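Local coordinates for serine proteinase inhibitor A (Sagittaria sagittifolia, PDB 3E8L), which inhibits serine proteases, probably holding one trypsin and one chymotrypsin molecule at the same time through two separate reactive sites, at residues Pro10-Ser14 against Val78-Gly82; Pro28-Gln33 against Gly64-Phe69; Tyr85-Phe89 against Asp98-Ser102; Phe128-Glu132 against Leu144-Glu150; Pro157-Phe162 against Gly171-Phe177. The protein carries 2 engineered substitutions. One frame throughout, in Å; residues are numbered along the deposited sequence.

Contact 1. Residues Pro10-Ser14 against Val78-Gly82; sequences PVVDS and VMQLG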
# COMPACT_ATOMS: atom_id res chain seq x y z
N PRO A 10 20.24 9.48 -3.56
CA PRO A 10 19.55 8.54 -2.69
C PRO A 10 19.21 9.18 -1.39
O PRO A 10 19.80 10.13 -0.99
CB PRO A 10 20.57 7.44 -2.45
CG PRO A 10 21.71 7.78 -3.24
CD PRO A 10 21.67 9.20 -3.58
N VAL A 11 18.22 8.63 -0.74
CA VAL A 11 17.89 9.04 0.61
C VAL A 11 18.94 8.41 1.52
O VAL A 11 19.18 7.20 1.48
CB VAL A 11 16.49 8.56 1.00
CG1 VAL A 11 16.20 8.80 2.48
CG2 VAL A 11 15.48 9.22 0.14
N VAL A 12 19.59 9.24 2.33
CA VAL A 12 20.60 8.69 3.21
C VAL A 12 20.06 8.56 4.63
O VAL A 12 19.12 9.26 5.02
CB VAL A 12 21.95 9.45 3.14
CG1 VAL A 12 22.60 9.22 1.79
CG2 VAL A 12 21.77 10.93 3.41
N ASP A 13 20.64 7.63 5.38
CA ASP A 13 20.29 7.48 6.79
C ASP A 13 21.14 8.46 7.61
O ASP A 13 21.97 9.19 7.03
CB ASP A 13 20.46 6.01 7.25
CG ASP A 13 21.89 5.49 7.11
OD1 ASP A 13 22.84 6.29 7.30
OD2 ASP A 13 22.06 4.28 6.83
N SER A 14 20.94 8.46 8.93
CA SER A 14 21.71 9.32 9.84
C SER A 14 23.24 9.13 9.74
O SER A 14 23.98 10.02 10.13
CB SER A 14 21.23 9.15 11.29
OG SER A 14 21.48 7.82 11.73
N VAL A 78 17.61 0.79 -3.42
CA VAL A 78 17.86 1.92 -2.55
C VAL A 78 16.72 2.92 -2.65
O VAL A 78 16.15 3.10 -3.71
CB VAL A 78 19.25 2.56 -2.88
CG1 VAL A 78 19.13 3.89 -3.59
CG2 VAL A 78 20.06 2.70 -1.63
N MET A 79 16.36 3.56 -1.54
CA MET A 79 15.28 4.54 -1.54
C MET A 79 15.74 5.79 -2.28
O MET A 79 16.80 6.35 -1.96
CB MET A 79 14.82 4.85 -0.10
CG MET A 79 13.86 6.00 0.02
SD MET A 79 13.04 6.32 1.62
CE MET A 79 13.71 5.13 2.74
N GLN A 80 14.97 6.21 -3.29
CA GLN A 80 15.32 7.40 -4.09
C GLN A 80 14.44 8.60 -3.77
O GLN A 80 13.23 8.46 -3.63
CB GLN A 80 15.31 7.12 -5.59
CG GLN A 80 16.53 6.35 -6.12
CD GLN A 80 16.29 5.70 -7.50
OE1 GLN A 80 15.13 5.53 -7.93
NE2 GLN A 80 17.38 5.32 -8.18
N LEU A 81 15.06 9.78 -3.67
CA LEU A 81 14.36 11.04 -3.42
C LEU A 81 13.22 11.26 -4.39
O LEU A 81 13.36 11.06 -5.59
CB LEU A 81 15.34 12.20 -3.52
CG LEU A 81 15.77 12.98 -2.27
CD1 LEU A 81 15.43 12.31 -0.99
CD2 LEU A 81 17.24 13.29 -2.36
N GLY A 82 12.06 11.62 -3.85
CA GLY A 82 10.89 11.87 -4.68
C GLY A 82 10.09 10.63 -5.03
O GLY A 82 8.96 10.73 -5.53
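P10 and V11 approach the loop 78-82 as irregular, non-strand chain, with the CA atoms of P10 and Q80 4.6 Å apart and a single backbone hydrogen bond joining the two segments. V11 N donates to M79 O over 3.0 Å. The N-H...O angle of 172° makes this bond almost straight, although the donor is tilted out of the carbonyl plane. The same oxygen receives a longer CA-H...O contact from P10 CA, so both residues at the start of the modelled chain turn to one carbonyl. V11 supplies most of the apolar contact. Its CG1 is anti to the backbone N (chi1 172°), which leaves CG2 beside that N and directed between M79 and L81. There CG2 lies 3.6 Å from M79 CG and 3.3 Å from L81 CD1, while CG1 brushes M79 SD from the other methyl branch. At the outer margin P10 CB rests on V78 CG1 at 4.0 Å. V19, F181 and Y142 of the same chain also pack on V11, which is buried. Further along, D13 makes a salt bridge with K183 of strand 179-183. The contact thus draws the N-terminal arm onto the loop between strands 67-70 and 84-89, beside the C-terminal strand, as in a Kunitz-type beta-trefoil, where the two ends of the chain come together.

Contact 2. Residues Pro28-Gln33 against Gly64-Phe69; sequences PLYTIQ and GLPVGF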
# COMPACT_ATOMS: atom_id res chain seq x y z
N PRO A 28 16.25 -4.75 5.57
CA PRO A 28 16.90 -3.70 6.34
C PRO A 28 15.86 -2.85 7.07
O PRO A 28 14.75 -2.64 6.55
CB PRO A 28 17.62 -2.87 5.27
CG PRO A 28 17.47 -3.67 3.97
CD PRO A 28 16.23 -4.44 4.14
N LEU A 29 16.20 -2.38 8.26
CA LEU A 29 15.24 -1.69 9.09
C LEU A 29 15.79 -0.39 9.58
O LEU A 29 16.99 -0.26 9.83
CB LEU A 29 14.84 -2.56 10.28
CG LEU A 29 14.03 -3.83 10.04
CD1 LEU A 29 13.94 -4.64 11.33
CD2 LEU A 29 12.64 -3.49 9.52
N TYR A 30 14.90 0.59 9.68
CA TYR A 30 15.22 1.95 10.12
C TYR A 30 14.15 2.42 11.09
O TYR A 30 12.98 2.11 10.90
CB TYR A 30 15.31 2.90 8.92
CG TYR A 30 16.36 2.46 7.92
CD1 TYR A 30 16.08 1.48 6.98
CD2 TYR A 30 17.64 2.99 7.96
CE1 TYR A 30 17.04 1.06 6.10
CE2 TYR A 30 18.61 2.57 7.06
CZ TYR A 30 18.31 1.61 6.13
OH TYR A 30 19.28 1.18 5.25
N THR A 31 14.55 3.14 12.12
CA THR A 31 13.59 3.95 12.85
C THR A 31 13.51 5.31 12.17
O THR A 31 14.43 5.70 11.44
CB THR A 31 13.95 4.08 14.35
OG1 THR A 31 15.28 4.60 14.50
CG2 THR A 31 13.87 2.71 15.05
N ILE A 32 12.40 6.01 12.36
CA ILE A 32 12.24 7.33 11.77
C ILE A 32 12.26 8.35 12.92
O ILE A 32 11.34 8.40 13.73
CB ILE A 32 10.97 7.42 10.86
CG1 ILE A 32 11.03 6.37 9.73
CG2 ILE A 32 10.80 8.81 10.31
CD1 ILE A 32 9.77 6.30 8.84
N GLN A 33 13.33 9.13 13.02
CA GLN A 33 13.50 10.05 14.13
C GLN A 33 13.19 11.46 13.70
O GLN A 33 13.56 11.85 12.60
CB GLN A 33 14.94 9.99 14.66
CG GLN A 33 15.12 9.22 15.99
CD GLN A 33 15.07 7.69 15.82
OE1 GLN A 33 15.45 7.16 14.77
NE2 GLN A 33 14.60 6.98 16.84
N GLY A 64 11.97 4.19 18.81
CA GLY A 64 10.93 4.19 17.81
C GLY A 64 10.78 2.76 17.35
O GLY A 64 11.55 1.89 17.72
N LEU A 65 9.77 2.51 16.55
CA LEU A 65 9.60 1.22 15.94
C LEU A 65 10.36 1.15 14.65
O LEU A 65 10.55 2.12 13.98
CB LEU A 65 8.15 0.88 15.70
CG LEU A 65 7.19 0.60 16.82
CD1 LEU A 65 5.83 0.72 16.27
CD2 LEU A 65 7.36 -0.74 17.37
N PRO A 66 10.83 -0.03 14.34
CA PRO A 66 11.54 -0.29 13.09
C PRO A 66 10.59 -0.24 11.90
O PRO A 66 9.48 -0.74 12.00
CB PRO A 66 12.05 -1.73 13.26
CG PRO A 66 11.89 -2.06 14.69
CD PRO A 66 10.80 -1.22 15.21
N VAL A 67 11.03 0.35 10.80
CA VAL A 67 10.21 0.46 9.59
C VAL A 67 10.94 -0.16 8.40
O VAL A 67 12.11 0.09 8.19
CB VAL A 67 9.89 1.93 9.24
CG1 VAL A 67 8.81 2.00 8.15
CG2 VAL A 67 9.46 2.73 10.48
N GLY A 68 10.22 -0.96 7.62
CA GLY A 68 10.74 -1.48 6.35
C GLY A 68 10.13 -0.69 5.21
O GLY A 68 8.97 -0.26 5.28
N PHE A 69 10.92 -0.49 4.16
CA PHE A 69 10.51 0.31 3.02
C PHE A 69 10.43 -0.57 1.80
O PHE A 69 11.37 -1.30 1.48
CB PHE A 69 11.49 1.45 2.78
CG PHE A 69 11.73 2.30 3.99
CD1 PHE A 69 10.68 3.03 4.58
CD2 PHE A 69 12.99 2.35 4.58
CE1 PHE A 69 10.89 3.80 5.72
CE2 PHE A 69 13.22 3.12 5.71
CZ PHE A 69 12.16 3.84 6.28
O HOH W 1 10.43 4.66 14.01
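Y30 and V67 form a lone antiparallel, hydrogen-bonded pair where strands 30-33 and 67-69 pass at a steep 106°, their axes 6.3 Å apart at closest approach. Y30 N donates to V67 O at 3.2 Å, and V67 N returns a shorter bond to Y30 O at 2.6 Å. Past this pair no further direct backbone hydrogen bond forms; a water accepts from I32 N and donates to L65 O. Y30 CD1 comes in at the edge of the F69 ring, 3.5 Å from F69 CE2. The two rings are inclined by 30° but slid so far apart that they barely overlap. I32 CD1 meets the F69 edge as well, and touches V67 CG2 at 3.9 Å. With chi1 at 56°, T31 turns its methyl CG2 to G64 O and L65 O, while OG1 gives a 2.6 Å bond to an in-plane lone pair of Q33 OE1. L29 CD1 touches P66 CB. Y30 OH accepts a hydrogen bond from Q20 N of the same chain. Across the segments, two backbone hydrogen bonds and one bridging water supply the polar cohesion, and the rest of this buried crossing is held by hydrocarbon and aromatic edges.

Contact 3. Residues Tyr85-Phe89 against Asp98-Ser102; sequences YKFSF and DTAWS. With SO4 (sulfate ion), chain I.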
# COMPACT_ATOMS: atom_id res chain seq x y z
N TYR A 85 7.12 4.84 -1.65
CA TYR A 85 7.32 3.57 -0.98
C TYR A 85 6.26 3.27 0.05
O TYR A 85 5.68 4.18 0.66
CB TYR A 85 8.69 3.55 -0.32
CG TYR A 85 9.76 3.84 -1.31
CD1 TYR A 85 10.15 2.88 -2.24
CD2 TYR A 85 10.36 5.09 -1.35
CE1 TYR A 85 11.14 3.16 -3.18
CE2 TYR A 85 11.34 5.38 -2.28
CZ TYR A 85 11.73 4.42 -3.19
OH TYR A 85 12.71 4.73 -4.10
N LYS A 86 6.01 1.98 0.22
CA LYS A 86 5.19 1.46 1.31
C LYS A 86 6.06 1.46 2.57
O LYS A 86 7.19 0.96 2.55
CB LYS A 86 4.77 0.05 0.94
CG LYS A 86 3.92 -0.72 1.95
CD LYS A 86 3.25 -1.88 1.17
CE LYS A 86 2.98 -3.10 2.03
NZ LYS A 86 2.90 -4.33 1.20
N PHE A 87 5.54 2.05 3.65
CA PHE A 87 6.21 2.07 4.97
C PHE A 87 5.55 1.02 5.85
O PHE A 87 4.33 0.99 5.96
CB PHE A 87 6.06 3.44 5.63
CG PHE A 87 6.98 4.51 5.08
CD1 PHE A 87 7.42 4.48 3.75
CD2 PHE A 87 7.39 5.57 5.90
CE1 PHE A 87 8.27 5.49 3.26
CE2 PHE A 87 8.22 6.57 5.42
CZ PHE A 87 8.66 6.53 4.11
N SER A 88 6.34 0.16 6.51
CA SER A 88 5.78 -0.90 7.33
C SER A 88 6.58 -1.07 8.60
O SER A 88 7.80 -1.28 8.57
CB SER A 88 5.74 -2.22 6.56
OG SER A 88 4.79 -2.17 5.49
N PHE A 89 5.91 -0.96 9.73
CA PHE A 89 6.56 -1.19 10.99
C PHE A 89 6.92 -2.66 11.17
O PHE A 89 6.18 -3.56 10.78
CB PHE A 89 5.65 -0.77 12.14
CG PHE A 89 5.58 0.72 12.36
CD1 PHE A 89 6.75 1.47 12.57
CD2 PHE A 89 4.36 1.36 12.41
CE1 PHE A 89 6.68 2.86 12.79
CE2 PHE A 89 4.27 2.74 12.64
CZ PHE A 89 5.43 3.49 12.84
N ASP A 98 -1.70 -6.36 9.01
CA ASP A 98 -0.45 -5.84 8.51
C ASP A 98 -0.08 -4.60 9.31
O ASP A 98 -0.74 -4.26 10.29
CB ASP A 98 -0.50 -5.56 7.00
CG ASP A 98 -1.53 -4.52 6.62
OD1 ASP A 98 -1.58 -3.46 7.26
OD2 ASP A 98 -2.29 -4.77 5.66
N THR A 99 0.99 -3.94 8.90
CA THR A 99 1.57 -2.83 9.64
C THR A 99 1.93 -1.68 8.67
O THR A 99 2.72 -0.79 9.02
CB THR A 99 2.84 -3.29 10.43
OG1 THR A 99 3.83 -3.74 9.51
CG2 THR A 99 2.53 -4.40 11.41
N ALA A 100 1.38 -1.70 7.46
CA ALA A 100 1.70 -0.67 6.47
C ALA A 100 1.05 0.66 6.87
O ALA A 100 -0.03 0.68 7.47
CB ALA A 100 1.25 -1.11 5.09
N TRP A 101 1.71 1.76 6.56
CA TRP A 101 1.20 3.08 6.86
C TRP A 101 0.13 3.45 5.87
O TRP A 101 0.18 3.02 4.72
CB TRP A 101 2.30 4.13 6.73
CG TRP A 101 3.33 4.12 7.78
CD1 TRP A 101 3.67 3.09 8.61
CD2 TRP A 101 4.21 5.21 8.12
NE1 TRP A 101 4.69 3.47 9.46
CE2 TRP A 101 5.04 4.77 9.17
CE3 TRP A 101 4.35 6.51 7.65
CZ2 TRP A 101 6.00 5.59 9.74
CZ3 TRP A 101 5.32 7.31 8.21
CH2 TRP A 101 6.12 6.86 9.25
N SER A 102 -0.82 4.29 6.29
CA SER A 102 -1.65 4.98 5.28
C SER A 102 -2.31 6.28 5.71
O SER A 102 -2.35 6.61 6.90
CB SER A 102 -2.66 4.03 4.62
OG SER A 102 -3.54 3.51 5.55
S SO4 I . 4.08 -3.46 -2.52
O1 SO4 I . 2.82 -3.98 -1.98
O2 SO4 I . 5.19 -4.30 -2.09
O3 SO4 I . 4.01 -3.39 -3.98
O4 SO4 I . 4.32 -2.12 -2.00
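W101 sets its indole nitrogen over the ring of F89: NE1 stands 3.3 Å above the plane, off-centre and nearest to CE2. The two ring systems are inclined to each other, so this is neither a stack nor a T. F87 approaches W101 differently. Its CB sits over the five-membered ring, 3.6 Å from the centroid and 15° off the normal, and the edge of its phenyl ring points at the face of the six-membered ring. Chi1 of -78° sets F87 CG beside the backbone N, which carries CD2 across to W101 CE3 and CZ3. Backbone bonds hold the aromatic residues in place, W101 N to F87 O at 2.8 Å and F89 N to T99 O at 3.3 Å. T99 OG1 adds a 2.7 Å bond to F89 O, in the carbonyl plane and on a lone pair, so T99 grips F89 twice. The extended K86 lays CE near A100 CB and reaches a sulfate ion, probably from the crystallisation liquor, NZ to O1 at 3.2 Å. F69 and F131 extend the cluster by ring contacts with F87. Such an aromatic cluster, gathered from strands 67-70, 84-89, 101-103 and 130-135, is consistent with the hydrophobic interior of a beta-trefoil.

Contact 4. Residues Phe128-Glu132 against Leu144-Glu150; sequences FSWFE and LAACSCE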
# COMPACT_ATOMS: atom_id res chain seq x y z
N PHE A 128 -2.81 0.60 2.00
CA PHE A 128 -1.59 1.28 2.37
C PHE A 128 -1.48 2.49 1.48
O PHE A 128 -2.06 2.54 0.41
CB PHE A 128 -0.35 0.40 2.25
CG PHE A 128 -0.10 -0.10 0.88
CD1 PHE A 128 -0.77 -1.22 0.38
CD2 PHE A 128 0.83 0.53 0.06
CE1 PHE A 128 -0.53 -1.69 -0.91
CE2 PHE A 128 1.07 0.04 -1.23
CZ PHE A 128 0.39 -1.05 -1.71
N SER A 129 -0.74 3.48 1.96
CA SER A 129 -0.45 4.62 1.14
C SER A 129 1.02 4.58 0.74
O SER A 129 1.78 3.69 1.15
CB SER A 129 -0.85 5.89 1.87
OG SER A 129 -2.23 5.81 2.18
N TRP A 130 1.41 5.54 -0.08
CA TRP A 130 2.72 5.56 -0.68
C TRP A 130 3.40 6.81 -0.16
O TRP A 130 2.91 7.92 -0.36
CB TRP A 130 2.57 5.62 -2.19
CG TRP A 130 2.05 4.35 -2.84
CD1 TRP A 130 0.77 4.11 -3.30
CD2 TRP A 130 2.80 3.16 -3.11
NE1 TRP A 130 0.69 2.84 -3.85
CE2 TRP A 130 1.92 2.23 -3.73
CE3 TRP A 130 4.13 2.77 -2.87
CZ2 TRP A 130 2.33 0.96 -4.13
CZ3 TRP A 130 4.54 1.51 -3.28
CH2 TRP A 130 3.64 0.61 -3.90
N PHE A 131 4.53 6.63 0.52
CA PHE A 131 5.21 7.76 1.12
C PHE A 131 6.52 8.10 0.42
O PHE A 131 7.23 7.23 -0.09
CB PHE A 131 5.37 7.55 2.62
CG PHE A 131 4.06 7.39 3.31
CD1 PHE A 131 3.49 8.46 4.01
CD2 PHE A 131 3.36 6.19 3.25
CE1 PHE A 131 2.26 8.32 4.65
CE2 PHE A 131 2.13 6.05 3.89
CZ PHE A 131 1.58 7.12 4.58
N GLU A 132 6.81 9.39 0.42
CA GLU A 132 7.83 9.99 -0.39
C GLU A 132 8.74 10.72 0.57
O GLU A 132 8.25 11.43 1.45
CB GLU A 132 7.13 10.99 -1.32
CG GLU A 132 7.99 11.69 -2.36
CD GLU A 132 7.18 12.56 -3.30
OE1 GLU A 132 6.07 12.15 -3.69
OE2 GLU A 132 7.64 13.65 -3.67
N LEU A 144 8.36 14.16 4.87
CA LEU A 144 7.57 13.09 4.28
C LEU A 144 6.37 13.65 3.52
O LEU A 144 5.82 14.69 3.88
CB LEU A 144 7.10 12.08 5.33
CG LEU A 144 8.19 11.47 6.22
CD1 LEU A 144 7.57 10.63 7.35
CD2 LEU A 144 9.23 10.68 5.40
N ALA A 145 5.97 12.95 2.46
CA ALA A 145 4.75 13.26 1.72
C ALA A 145 3.95 11.98 1.50
O ALA A 145 4.50 10.89 1.43
CB ALA A 145 5.07 13.93 0.41
N ALA A 146 2.64 12.13 1.42
CA ALA A 146 1.74 10.98 1.41
C ALA A 146 1.01 10.94 0.08
O ALA A 146 0.37 11.92 -0.28
CB ALA A 146 0.75 11.07 2.57
N CYS A 147 1.11 9.83 -0.63
CA CYS A 147 0.52 9.69 -1.98
C CYS A 147 -0.43 8.52 -2.07
O CYS A 147 -0.31 7.55 -1.34
CB CYS A 147 1.60 9.44 -3.01
SG CYS A 147 2.96 10.57 -2.95
N SER A 148 -1.36 8.60 -3.02
CA SER A 148 -2.32 7.52 -3.18
C SER A 148 -1.97 6.65 -4.40
O SER A 148 -2.81 5.90 -4.91
CB SER A 148 -3.73 8.11 -3.28
OG SER A 148 -3.76 9.21 -4.23
N CYS A 149 -0.72 6.75 -4.84
CA CYS A 149 -0.28 6.12 -6.06
C CYS A 149 1.22 5.97 -5.98
O CYS A 149 1.90 6.81 -5.38
CB CYS A 149 -0.64 6.99 -7.26
SG CYS A 149 0.56 8.33 -7.63
N GLU A 150 1.75 4.91 -6.59
CA GLU A 150 3.19 4.68 -6.61
C GLU A 150 3.92 5.54 -7.65
O GLU A 150 4.89 6.23 -7.31
CB GLU A 150 3.53 3.21 -6.83
CG GLU A 150 4.98 2.86 -6.43
CD GLU A 150 5.43 1.44 -6.78
OE1 GLU A 150 4.59 0.58 -7.16
OE2 GLU A 150 6.65 1.18 -6.68
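W130 leaves its strand at CB, which lies 4.0 Å from C147 CB and also meets the carbonyl oxygens of C147 and C149. CG and CD1 then run against the C149 peptide, CD1 coming within 3.3 Å of C149 C. NE1 passes E150 N, and CE2 and CZ2 lie under E150 CB. At the far end E150 CG sits over the six-membered ring, 3.5 Å from its centroid. W130 CH2 touches E150 OE1 at 3.4 Å, the carboxylate lying just 9° from parallel to the indole; S72 OG bonds that oxygen. E150 CG, anti to the backbone N (chi1 -162°), lets the extended chain follow the indole. The opposite face takes F128 CE2, which leaves W130 sandwiched. On the same sheet face, E132 CB packs on A145 CB, and the E132 carboxylate has salt bridges to R84 and R134. F131 points to the other face, with CE1 on A146 CB. Backbone bonds pair W130 with C147 and E132 with A145. C147, at the strand end, is disulfide-bonded to C156, and C149, in the loop beyond, to C152. In this antiparallel hairpin strand 84-89 flanks 130-135, and beyond 142-147 L144 and A146 make backbone bonds to V159 and P157.

Contact 5. Residues Pro157-Phe162 against Gly171-Phe177; sequences PEVGSF and GIGGEHF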
# COMPACT_ATOMS: atom_id res chain seq x y z
N PRO A 157 0.47 15.71 -0.92
CA PRO A 157 0.47 16.60 0.24
C PRO A 157 1.56 16.18 1.20
O PRO A 157 1.80 14.99 1.41
CB PRO A 157 -0.90 16.35 0.90
CG PRO A 157 -1.55 15.28 0.13
CD PRO A 157 -0.66 14.77 -0.93
N GLU A 158 2.23 17.18 1.77
CA GLU A 158 3.18 16.97 2.85
C GLU A 158 2.55 16.38 4.12
O GLU A 158 1.36 16.61 4.39
CB GLU A 158 3.79 18.32 3.18
CG GLU A 158 5.00 18.26 4.07
CD GLU A 158 5.85 19.50 3.91
OE1 GLU A 158 5.82 20.09 2.80
OE2 GLU A 158 6.54 19.87 4.89
N VAL A 159 3.35 15.64 4.88
CA VAL A 159 2.99 15.16 6.21
C VAL A 159 3.58 16.09 7.27
O VAL A 159 4.77 16.45 7.21
CB VAL A 159 3.51 13.75 6.42
CG1 VAL A 159 3.55 13.40 7.90
CG2 VAL A 159 2.66 12.75 5.64
N GLY A 160 2.75 16.49 8.23
CA GLY A 160 3.20 17.30 9.37
C GLY A 160 2.69 16.77 10.71
O GLY A 160 2.06 15.72 10.78
N SER A 161 2.96 17.52 11.77
CA SER A 161 2.63 17.06 13.12
C SER A 161 1.45 17.81 13.75
O SER A 161 1.26 19.02 13.51
CB SER A 161 3.86 17.19 14.02
OG SER A 161 4.15 18.55 14.22
N PHE A 162 0.68 17.09 14.57
CA PHE A 162 -0.42 17.66 15.35
C PHE A 162 -0.32 17.34 16.84
O PHE A 162 -0.20 16.18 17.22
CB PHE A 162 -1.77 17.12 14.83
CG PHE A 162 -2.07 17.48 13.41
CD1 PHE A 162 -2.83 18.61 13.12
CD2 PHE A 162 -1.63 16.68 12.36
CE1 PHE A 162 -3.13 18.96 11.80
CE2 PHE A 162 -1.92 17.02 11.04
CZ PHE A 162 -2.69 18.17 10.76
N GLY A 171 -0.04 13.68 10.56
CA GLY A 171 -1.19 13.72 9.66
C GLY A 171 -0.87 14.54 8.42
O GLY A 171 0.25 15.03 8.27
N ILE A 172 -1.84 14.66 7.52
CA ILE A 172 -1.71 15.48 6.34
C ILE A 172 -1.78 16.92 6.80
O ILE A 172 -2.69 17.30 7.56
CB ILE A 172 -2.85 15.20 5.33
CG1 ILE A 172 -2.85 13.73 4.91
CG2 ILE A 172 -2.81 16.18 4.13
CD1 ILE A 172 -1.55 13.20 4.26
N GLY A 173 -0.80 17.71 6.36
CA GLY A 173 -0.71 19.12 6.73
C GLY A 173 -0.09 19.28 8.09
O GLY A 173 0.87 18.59 8.43
N GLY A 174 -0.65 20.16 8.90
CA GLY A 174 -0.17 20.38 10.25
C GLY A 174 1.08 21.22 10.33
O GLY A 174 1.29 22.13 9.55
N GLU A 175 1.90 20.90 11.32
CA GLU A 175 3.07 21.70 11.62
C GLU A 175 4.25 21.06 10.93
O GLU A 175 4.27 19.82 10.72
CB GLU A 175 3.29 21.75 13.14
CG GLU A 175 3.63 23.14 13.67
CD GLU A 175 2.42 23.85 14.27
OE1 GLU A 175 2.32 23.87 15.53
OE2 GLU A 175 1.57 24.39 13.50
N HIS A 176 5.21 21.90 10.57
CA HIS A 176 6.45 21.50 9.92
C HIS A 176 7.09 20.37 10.73
O HIS A 176 7.24 20.47 11.95
CB HIS A 176 7.34 22.75 9.82
CG HIS A 176 8.73 22.51 9.32
ND1 HIS A 176 9.82 22.41 10.16
CD2 HIS A 176 9.21 22.39 8.06
CE1 HIS A 176 10.91 22.22 9.44
NE2 HIS A 176 10.57 22.20 8.16
N PHE A 177 7.43 19.27 10.05
CA PHE A 177 7.97 18.08 10.69
C PHE A 177 9.02 17.48 9.76
O PHE A 177 8.72 17.20 8.59
CB PHE A 177 6.84 17.07 10.94
CG PHE A 177 7.24 15.84 11.72
CD1 PHE A 177 7.40 15.90 13.12
CD2 PHE A 177 7.40 14.62 11.07
CE1 PHE A 177 7.76 14.75 13.86
CE2 PHE A 177 7.76 13.46 11.79
CZ PHE A 177 7.93 13.53 13.19
O HOH W 2 5.89 18.96 7.48
O HOH W 3 7.21 15.38 7.07
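V159 O accepts from two waters that bridge it to F177. One water O, 2.8 Å from V159 O, also donates to E158 OE2 and accepts from F177 N. The other, its oxygen 2.7 Å from V159 O, donates to F177 O as well. Both main-chain polar groups of F177 are thereby joined to V159 although the two backbones are too far apart to bond directly. Closer in, G160 and G171 exchange N-H...O bonds nearly along their C=O axes, and S161 and E175 exchange another pair, with S161 N reaching an in-plane lone pair of E175 O at 2.8 Å. Between these two pairs the chain of I172-G174 bows outward, fastened by G173 N to E158 O, an almost straight bond (176°). F162 lies against the bend: chi1 of -63° sets CG beside the backbone N, and the ring comes to rest with its edge on I172 O, 3.3 Å from CZ. G174 CA stands over one face of the ring, 3.8 Å from the centroid. S161 CB lies against F177 CD1, and its OG packs on E175 CB. P157 CB meets I172 CG2 at 3.8 Å. With four glycines involved, the hairpin and its following turn close mainly main chain to main chain; direct backbone hydrogen bonds serve where the backbones meet, and water serves where they diverge.

How the contacts relate
From the N terminus, contact 1 brings the first modelled residues onto the loop before strand 84-89 and so closes the longest loop; contact 2 lies wholly within it. Contacts 3, 4 and 5 then follow in series, each closing a short loop. None of the five cross. Side chain M79 of contact 1 touches F69 of contact 2, and Q80 N is hydrogen-bonded to Y85 OH of contact 3. Strands 67-70, 84-89, 130-135 and 142-147 form a four-stranded sheet to which contacts 2 and 3 each contribute one strand and contact 4 two. From strand 142-147, backbone bonds of L144 and A146 reach contact 5, tying hairpin 159-172 to the rest of the trefoil.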